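PDB 3L9V: putative thiol-disulfide isomerase or thioredoxin, which probably catalyses the formation or exchange of disulfide bonds in substrate proteins, as a DsbA-like thiol-disulfide oxidoreductase with a thioredoxin fold. Local coordinates for residues D102-F107 / I113-Y118; R69-A74 / V82-F87. All coordinates share one frame; numbering follows the deposited sequence.

Contact 1. Residues D102-F107 / I113-Y118; sequences DVRRVF and ISRGEY
The Tyr118 ring meets two residues of helix 100-111, Arg104 with a face and Phe107 with an edge. The aliphatic part of Arg104 runs over one face of the phenol: CG of Arg104 lies 3.7 Å from the centroid of the Tyr118 ring and 24° off its normal, a CH-pi contact, while CB of Arg104 comes within 3.4 Å of CE1 of Tyr118 at the rim. Phe107 takes the edge instead. CE2 of Tyr118 is 3.7 Å from CG of Phe107, and with the planes at 63° the two rings form an offset edge-to-face pair in which Tyr118 presents its edge to the face of Phe107. Ile113 finishes the apolar side, its CG2 methyl 4.0 Å from CD1 at the edge of the Phe107 ring.

Beyond the phenol, the Arg104 chain turns at its third torsion (chi3 66°) and its guanidinium lies flat on that of Arg115, which reaches it through a bend at its second torsion. The planar groups are stacked with their centres 3.3 Å apart. Asp119 pairs with both, through salt bridges to NH1 of Arg104 and NE of Arg115, and so probably draws the two flat groups together. At the start of helix 115-121, OG of Ser114 accepts from N of Glu117 at 3.2 Å, an N-cap bond.

The arrangement is that of two successive helices joined by a short turn, with aromatic packing on the inner side and a bridged arginine pair toward the surface. Both helices belong to the helical region that DsbA-like proteins carry as an insertion in the thioredoxin fold.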
ATOM      1  N   ASP A 102      -5.392  13.997 -13.983  1.00 30.57           N
ATOM      2  CA  ASP A 102      -4.012  13.802 -13.573  1.00 27.06           C
ATOM      3  C   ASP A 102      -3.769  12.313 -13.286  1.00 26.15           C
ATOM      4  O   ASP A 102      -2.757  11.757 -13.700  1.00 28.16           O
ATOM      5  CB  ASP A 102      -3.716  14.608 -12.306  1.00 35.91           C
ATOM      6  CG  ASP A 102      -3.504  16.088 -12.580  1.00 41.55           C
ATOM      7  OD1 ASP A 102      -2.942  16.428 -13.639  1.00 39.32           O
ATOM      8  OD2 ASP A 102      -3.872  16.906 -11.713  1.00 42.98           O
ATOM      9  N   VAL A 103      -4.693  11.691 -12.545  1.00 27.41           N
ATOM     10  CA  VAL A 103      -4.545  10.277 -12.148  1.00 27.94           C
ATOM     11  C   VAL A 103      -4.341   9.395 -13.378  1.00 25.35           C
ATOM     12  O   VAL A 103      -3.389   8.631 -13.445  1.00 21.51           O
ATOM     13  CB  VAL A 103      -5.771   9.779 -11.360  1.00 27.30           C
ATOM     14  CG1 VAL A 103      -5.700   8.267 -11.119  1.00 26.16           C
ATOM     15  CG2 VAL A 103      -5.858  10.531 -10.045  1.00 26.28           C
ATOM     16  N   ARG A 104      -5.227   9.542 -14.358  1.00 31.27           N
ATOM     17  CA  ARG A 104      -5.140   8.764 -15.593  1.00 34.02           C
ATOM     18  C   ARG A 104      -3.859   9.062 -16.373  1.00 29.31           C
ATOM     19  O   ARG A 104      -3.226   8.174 -16.942  1.00 32.05           O
ATOM     20  CB  ARG A 104      -6.375   9.021 -16.479  1.00 27.71           C
ATOM     21  CG  ARG A 104      -6.180   8.608 -17.959  1.00 29.72           C
ATOM     22  CD  ARG A 104      -7.459   8.758 -18.745  1.00 30.23           C
ATOM     23  NE  ARG A 104      -7.815  10.165 -18.837  1.00 37.68           N
ATOM     24  CZ  ARG A 104      -9.038  10.610 -19.061  1.00 41.81           C
ATOM     25  NH1 ARG A 104     -10.035   9.750 -19.242  1.00 45.10           N
ATOM     26  NH2 ARG A 104      -9.258  11.918 -19.098  1.00 42.15           N
ATOM     27  N   ARG A 105      -3.490  10.332 -16.415  1.00 35.68           N
ATOM     28  CA  ARG A 105      -2.292  10.746 -17.131  1.00 32.29           C
ATOM     29  C   ARG A 105      -1.045  10.096 -16.537  1.00 30.17           C
ATOM     30  O   ARG A 105      -0.221   9.530 -17.259  1.00 28.93           O
ATOM     31  CB  ARG A 105      -2.199  12.285 -17.143  1.00 38.53           C
ATOM     32  CG  ARG A 105      -1.055  12.858 -17.951  1.00 47.18           C
ATOM     33  CD  ARG A 105      -1.051  14.390 -17.876  1.00 56.83           C
ATOM     34  NE  ARG A 105      -1.236  14.898 -16.514  1.00 62.02           N
ATOM     35  CZ  ARG A 105      -0.287  14.917 -15.578  1.00 65.81           C
ATOM     36  NH1 ARG A 105       0.928  14.449 -15.836  1.00 68.50           N
ATOM     37  NH2 ARG A 105      -0.558  15.394 -14.373  1.00 67.71           N
ATOM     38  N   VAL A 106      -0.908  10.139 -15.213  1.00 31.29           N
ATOM     39  CA  VAL A 106       0.250   9.507 -14.587  1.00 18.84           C
ATOM     40  C   VAL A 106       0.214   7.973 -14.783  1.00 20.99           C
ATOM     41  O   VAL A 106       1.254   7.339 -14.933  1.00 30.31           O
ATOM     42  CB  VAL A 106       0.322   9.823 -13.070  1.00 35.72           C
ATOM     43  CG1 VAL A 106       1.343   8.920 -12.389  1.00 34.48           C
ATOM     44  CG2 VAL A 106       0.627  11.318 -12.824  1.00 26.67           C
ATOM     45  N   PHE A 107      -0.972   7.367 -14.758  1.00 24.53           N
ATOM     46  CA  PHE A 107      -1.044   5.906 -14.888  1.00 24.19           C
ATOM     47  C   PHE A 107      -0.574   5.519 -16.295  1.00 31.38           C
ATOM     48  O   PHE A 107       0.249   4.617 -16.461  1.00 33.28           O
ATOM     49  CB  PHE A 107      -2.473   5.411 -14.640  1.00 24.67           C
ATOM     50  CG  PHE A 107      -2.595   3.912 -14.514  1.00 30.89           C
ATOM     51  CD1 PHE A 107      -2.493   3.092 -15.630  1.00 32.91           C
ATOM     52  CD2 PHE A 107      -2.861   3.329 -13.285  1.00 29.58           C
ATOM     53  CE1 PHE A 107      -2.625   1.709 -15.525  1.00 32.40           C
ATOM     54  CE2 PHE A 107      -2.994   1.953 -13.156  1.00 26.52           C
ATOM     55  CZ  PHE A 107      -2.867   1.132 -14.275  1.00 32.21           C
ATOM     56  N   ILE A 113      -0.080   2.258 -21.156  1.00 39.94           N
ATOM     57  CA  ILE A 113      -1.429   1.873 -21.561  1.00 41.57           C
ATOM     58  C   ILE A 113      -2.018   3.032 -22.373  1.00 39.40           C
ATOM     59  O   ILE A 113      -1.658   4.186 -22.155  1.00 35.12           O
ATOM     60  CB  ILE A 113      -2.342   1.478 -20.355  1.00 32.71           C
ATOM     61  CG1 ILE A 113      -3.586   0.728 -20.822  1.00 40.92           C
ATOM     62  CG2 ILE A 113      -2.807   2.681 -19.551  1.00 26.22           C
ATOM     63  CD1 ILE A 113      -4.613   0.492 -19.689  1.00 41.36           C
ATOM     64  N   SER A 114      -2.888   2.732 -23.326  1.00 36.64           N
ATOM     65  CA  SER A 114      -3.459   3.786 -24.148  1.00 29.12           C
ATOM     66  C   SER A 114      -4.645   4.420 -23.446  1.00 36.57           C
ATOM     67  O   SER A 114      -5.251   3.832 -22.530  1.00 35.35           O
ATOM     68  CB  SER A 114      -3.863   3.253 -25.523  1.00 33.00           C
ATOM     69  OG  SER A 114      -5.005   2.428 -25.444  1.00 33.94           O
ATOM     70  N   ARG A 115      -4.965   5.633 -23.870  1.00 34.43           N
ATOM     71  CA  ARG A 115      -6.145   6.336 -23.401  1.00 31.50           C
ATOM     72  C   ARG A 115      -7.410   5.488 -23.461  1.00 32.62           C
ATOM     73  O   ARG A 115      -8.141   5.389 -22.480  1.00 36.65           O
ATOM     74  CB  ARG A 115      -6.336   7.626 -24.202  1.00 32.11           C
ATOM     75  CG  ARG A 115      -7.632   8.332 -23.927  1.00 31.62           C
ATOM     76  CD  ARG A 115      -7.788   8.721 -22.450  1.00 30.97           C
ATOM     77  NE  ARG A 115      -9.036   9.473 -22.229  1.00 31.74           N
ATOM     78  CZ  ARG A 115      -9.141  10.800 -22.334  1.00 32.95           C
ATOM     79  NH1 ARG A 115      -8.089  11.537 -22.648  1.00 35.35           N
ATOM     80  NH2 ARG A 115     -10.298  11.393 -22.124  1.00 31.15           N
ATOM     81  N   GLY A 116      -7.669   4.883 -24.618  1.00 28.44           N
ATOM     82  CA  GLY A 116      -8.857   4.072 -24.815  1.00 29.56           C
ATOM     83  C   GLY A 116      -8.893   2.817 -23.948  1.00 28.85           C
ATOM     84  O   GLY A 116      -9.951   2.406 -23.498  1.00 39.84           O
ATOM     85  N   GLU A 117      -7.744   2.191 -23.729  1.00 32.79           N
ATOM     86  CA  GLU A 117      -7.688   1.012 -22.876  1.00 29.44           C
ATOM     87  C   GLU A 117      -7.859   1.403 -21.406  1.00 31.07           C
ATOM     88  O   GLU A 117      -8.562   0.723 -20.651  1.00 27.03           O
ATOM     89  CB  GLU A 117      -6.384   0.253 -23.077  1.00 32.20           C
ATOM     90  CG  GLU A 117      -6.379  -1.116 -22.409  1.00 48.20           C
ATOM     91  CD  GLU A 117      -7.470  -2.027 -22.948  1.00 63.32           C
ATOM     92  OE1 GLU A 117      -7.554  -2.186 -24.186  1.00 67.68           O
ATOM     93  OE2 GLU A 117      -8.242  -2.585 -22.137  1.00 66.59           O
ATOM     94  N   TYR A 118      -7.257   2.518 -20.999  1.00 32.76           N
ATOM     95  CA  TYR A 118      -7.456   2.982 -19.621  1.00 30.76           C
ATOM     96  C   TYR A 118      -8.933   3.199 -19.347  1.00 34.52           C
ATOM     97  O   TYR A 118      -9.484   2.647 -18.391  1.00 29.51           O
ATOM     98  CB  TYR A 118      -6.655   4.252 -19.338  1.00 31.83           C
ATOM     99  CG  TYR A 118      -6.781   4.736 -17.921  1.00 27.02           C
ATOM    100  CD1 TYR A 118      -7.818   5.580 -17.557  1.00 24.09           C
ATOM    101  CD2 TYR A 118      -5.868   4.350 -16.939  1.00 22.91           C
ATOM    102  CE1 TYR A 118      -7.950   6.048 -16.252  1.00 32.86           C
ATOM    103  CE2 TYR A 118      -5.990   4.818 -15.632  1.00 20.79           C
ATOM    104  CZ  TYR A 118      -7.035   5.653 -15.295  1.00 24.74           C
ATOM    105  OH  TYR A 118      -7.173   6.116 -14.011  1.00 28.98           O
TER

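Contact 2. Residues R69-A74 / V82-F87; sequences RAWALA and VIEKAF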
ATOM      1  N   ARG A  69      -9.087   3.223  -7.094  1.00 25.30           N
ATOM      2  CA  ARG A  69      -9.517   2.546  -8.321  1.00 21.05           C
ATOM      3  C   ARG A  69      -8.336   2.418  -9.255  1.00 26.11           C
ATOM      4  O   ARG A  69      -8.168   1.392  -9.889  1.00 24.63           O
ATOM      5  CB  ARG A  69     -10.678   3.302  -8.990  1.00 22.49           C
ATOM      6  CG  ARG A  69     -11.224   2.666 -10.314  1.00 22.30           C
ATOM      7  CD  ARG A  69     -12.583   3.277 -10.695  1.00 25.31           C
ATOM      8  NE  ARG A  69     -13.654   2.772  -9.849  1.00 28.20           N
ATOM      9  CZ  ARG A  69     -14.294   1.623 -10.061  1.00 31.55           C
ATOM     10  NH1 ARG A  69     -13.990   0.878 -11.116  1.00 24.86           N
ATOM     11  NH2 ARG A  69     -15.243   1.223  -9.223  1.00 29.33           N
ATOM     12  N   ALA A  70      -7.495   3.451  -9.316  1.00 25.80           N
ATOM     13  CA  ALA A  70      -6.302   3.402 -10.147  1.00 23.30           C
ATOM     14  C   ALA A  70      -5.378   2.292  -9.656  1.00 31.36           C
ATOM     15  O   ALA A  70      -4.826   1.528 -10.460  1.00 22.42           O
ATOM     16  CB  ALA A  70      -5.584   4.752 -10.139  1.00 27.88           C
ATOM     17  N   TRP A  71      -5.241   2.184  -8.329  1.00 25.07           N
ATOM     18  CA  TRP A  71      -4.455   1.107  -7.735  1.00 21.52           C
ATOM     19  C   TRP A  71      -5.071  -0.282  -7.998  1.00 13.54           C
ATOM     20  O   TRP A  71      -4.369  -1.251  -8.231  1.00 30.11           O
ATOM     21  CB  TRP A  71      -4.342   1.333  -6.220  1.00 18.10           C
ATOM     22  CG  TRP A  71      -3.379   0.407  -5.571  1.00 18.50           C
ATOM     23  CD1 TRP A  71      -3.683  -0.645  -4.736  1.00 16.76           C
ATOM     24  CD2 TRP A  71      -1.945   0.436  -5.682  1.00 24.52           C
ATOM     25  NE1 TRP A  71      -2.519  -1.281  -4.346  1.00 17.73           N
ATOM     26  CE2 TRP A  71      -1.444  -0.630  -4.895  1.00 19.30           C
ATOM     27  CE3 TRP A  71      -1.039   1.247  -6.384  1.00 23.78           C
ATOM     28  CZ2 TRP A  71      -0.071  -0.891  -4.769  1.00 21.94           C
ATOM     29  CZ3 TRP A  71       0.314   0.985  -6.274  1.00 15.92           C
ATOM     30  CH2 TRP A  71       0.793  -0.076  -5.465  1.00 25.71           C
ATOM     31  N   ALA A  72      -6.384  -0.365  -7.891  1.00 22.96           N
ATOM     32  CA  ALA A  72      -7.090  -1.597  -8.243  1.00 22.40           C
ATOM     33  C   ALA A  72      -6.695  -2.000  -9.674  1.00 26.29           C
ATOM     34  O   ALA A  72      -6.472  -3.169  -9.969  1.00 22.31           O
ATOM     35  CB  ALA A  72      -8.604  -1.367  -8.118  1.00 22.13           C
ATOM     36  N   LEU A  73      -6.559  -1.014 -10.558  1.00 22.97           N
ATOM     37  CA  LEU A  73      -6.229  -1.310 -11.955  1.00 21.60           C
ATOM     38  C   LEU A  73      -4.798  -1.817 -12.044  1.00 27.44           C
ATOM     39  O   LEU A  73      -4.524  -2.856 -12.662  1.00 30.82           O
ATOM     40  CB  LEU A  73      -6.455  -0.073 -12.859  1.00 15.55           C
ATOM     41  CG  LEU A  73      -6.103  -0.322 -14.324  1.00 22.16           C
ATOM     42  CD1 LEU A  73      -6.963  -1.457 -14.921  1.00 25.14           C
ATOM     43  CD2 LEU A  73      -6.262   0.987 -15.116  1.00 24.21           C
ATOM     44  N   ALA A  74      -3.881  -1.087 -11.406  1.00 23.15           N
ATOM     45  CA  ALA A  74      -2.510  -1.546 -11.237  1.00 17.88           C
ATOM     46  C   ALA A  74      -2.431  -3.009 -10.748  1.00 24.22           C
ATOM     47  O   ALA A  74      -1.680  -3.812 -11.284  1.00 27.47           O
ATOM     48  CB  ALA A  74      -1.775  -0.648 -10.238  1.00 23.00           C
ATOM     49  N   VAL A  82       5.630  -0.066 -10.880  1.00 29.89           N
ATOM     50  CA  VAL A  82       5.788   1.217 -11.578  1.00 29.94           C
ATOM     51  C   VAL A  82       4.738   2.229 -11.152  1.00 24.10           C
ATOM     52  O   VAL A  82       5.001   3.432 -11.079  1.00 32.55           O
ATOM     53  CB  VAL A  82       5.771   1.062 -13.126  1.00 31.38           C
ATOM     54  CG1 VAL A  82       6.921   0.215 -13.573  1.00 34.68           C
ATOM     55  CG2 VAL A  82       4.445   0.450 -13.601  1.00 28.71           C
ATOM     56  N   ILE A  83       3.532   1.750 -10.871  1.00 20.49           N
ATOM     57  CA  ILE A  83       2.458   2.669 -10.487  1.00 18.74           C
ATOM     58  C   ILE A  83       2.760   3.325  -9.129  1.00 28.35           C
ATOM     59  O   ILE A  83       2.479   4.503  -8.924  1.00 27.70           O
ATOM     60  CB  ILE A  83       1.096   1.954 -10.469  1.00 23.50           C
ATOM     61  CG1 ILE A  83       0.680   1.623 -11.911  1.00 31.58           C
ATOM     62  CG2 ILE A  83       0.041   2.812  -9.825  1.00 21.10           C
ATOM     63  CD1 ILE A  83       0.659   2.882 -12.799  1.00 30.52           C
ATOM     64  N   GLU A  84       3.356   2.573  -8.210  1.00 29.93           N
ATOM     65  CA  GLU A  84       3.574   3.096  -6.860  1.00 28.00           C
ATOM     66  C   GLU A  84       4.586   4.242  -6.908  1.00 19.47           C
ATOM     67  O   GLU A  84       4.364   5.306  -6.348  1.00 27.47           O
ATOM     68  CB  GLU A  84       4.047   1.988  -5.907  1.00 23.99           C
ATOM     69  CG  GLU A  84       4.069   2.431  -4.455  1.00 28.98           C
ATOM     70  CD  GLU A  84       4.427   1.301  -3.478  1.00 35.72           C
ATOM     71  OE1 GLU A  84       4.738   0.172  -3.913  1.00 39.04           O
ATOM     72  OE2 GLU A  84       4.397   1.556  -2.262  1.00 34.82           O
ATOM     73  N   LYS A  85       5.687   3.990  -7.598  1.00 25.70           N
ATOM     74  CA  LYS A  85       6.729   4.968  -7.825  1.00 35.01           C
ATOM     75  C   LYS A  85       6.162   6.179  -8.553  1.00 37.01           C
ATOM     76  O   LYS A  85       6.426   7.317  -8.171  1.00 30.59           O
ATOM     77  CB  LYS A  85       7.852   4.329  -8.644  1.00 41.75           C
ATOM     78  CG  LYS A  85       9.155   5.099  -8.580  1.00 51.95           C
ATOM     79  CD  LYS A  85      10.343   4.280  -9.067  0.76 54.72           C
ATOM     80  NZ  LYS A  85      12.756   4.465  -9.773  1.00 62.83           N
ATOM     81  N   ALA A  86       5.349   5.938  -9.580  1.00 35.44           N
ATOM     82  CA  ALA A  86       4.789   7.048 -10.360  1.00 35.83           C
ATOM     83  C   ALA A  86       3.857   7.978  -9.566  1.00 33.79           C
ATOM     84  O   ALA A  86       3.946   9.208  -9.692  1.00 24.17           O
ATOM     85  CB  ALA A  86       4.084   6.532 -11.614  1.00 38.86           C
ATOM     86  N   PHE A  87       2.965   7.406  -8.754  1.00 23.58           N
ATOM     87  CA  PHE A  87       2.015   8.226  -8.010  1.00 22.44           C
ATOM     88  C   PHE A  87       2.631   8.962  -6.803  1.00 28.19           C
ATOM     89  O   PHE A  87       2.167  10.043  -6.428  1.00 22.68           O
ATOM     90  CB  PHE A  87       0.789   7.420  -7.600  1.00 32.18           C
ATOM     91  CG  PHE A  87      -0.229   7.254  -8.711  1.00 35.88           C
ATOM     92  CD1 PHE A  87      -0.787   8.353  -9.331  1.00 37.80           C
ATOM     93  CD2 PHE A  87      -0.641   6.002  -9.107  1.00 39.80           C
ATOM     94  CE1 PHE A  87      -1.736   8.198 -10.337  1.00 34.25           C
ATOM     95  CE2 PHE A  87      -1.574   5.842 -10.122  1.00 38.92           C
ATOM     96  CZ  PHE A  87      -2.114   6.934 -10.740  1.00 32.82           C
TER
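Helix segments 69-74 and 82-87 run nearly antiparallel, their N-to-C directions at 150° and their axes approaching to 10.5 Å. The backbones come nearest at Ala74 and Ile83, whose CA atoms are 6.6 Å apart, close to the turn that joins the two helices.

At this narrow end the CB methyl of Ala74 sits against Ile83, 3.7 Å from CG1 of that residue. CG1 meets Ala74 alone, whereas CG2 of Ile83, anti to the backbone N, touches both the Ala74 methyl and CE3 of Trp71, the latter at 3.9 Å. Trp71 reaches across with the benzene half of its ring: CH2 of Trp71 is 3.9 Å from CB of Glu84, which meets the indole at its edge, near the ring plane. One turn away from the joining turn, with Ala70 preceding Ala74 and Phe87 following Ile83, CB of Ala70 touches CZ of Phe87 at 4.1 Å. Two alanines let Ile83 and Phe87 come close, Trp71 supplies the largest share of the buried surface, and every residue that touches across the interface is buried.

The polar ends of Trp71 and Glu84 both find partners at Lys54: the indole NE1 bonds to its backbone O, and OE2 of Glu84 forms a salt bridge with its NZ. These bonds join the hairpin to strand 52-56 of the central sheet; the NE1 bond limits how far the indole can turn, and the Lys54 ammonium would offset the charge of the Glu84 carboxylate. Trp71 also meets Phe22 of strand 18-22 edge-to-face. Helix 125-140 packs on Trp71 through Gln134, whereas helix 100-111 places Thr111 on Ile83 and Ala110 on Ala86.

Overall arrangement
Contact 2 is completed earlier in the chain than contact 1, and helix 80-93 is followed in the chain by helix 100-111. Their centres lie about 11 Å apart and they share one apolar interior. Phe107, an aromatic partner in contact 1, enters contact 2 between its helices: CD2 of Phe107 is 3.6 Å from CD1 of Ile83, and CZ of Phe107 is 3.5 Å from CD2 of Leu73. Contact 1 is the more peripheral, about 20 Å from the chain centre against about 10 Å for contact 2. Glu84 of contact 2 lies near, without touching, Cys26 and Cys29, the probable redox pair of a thioredoxin-type CxxC motif.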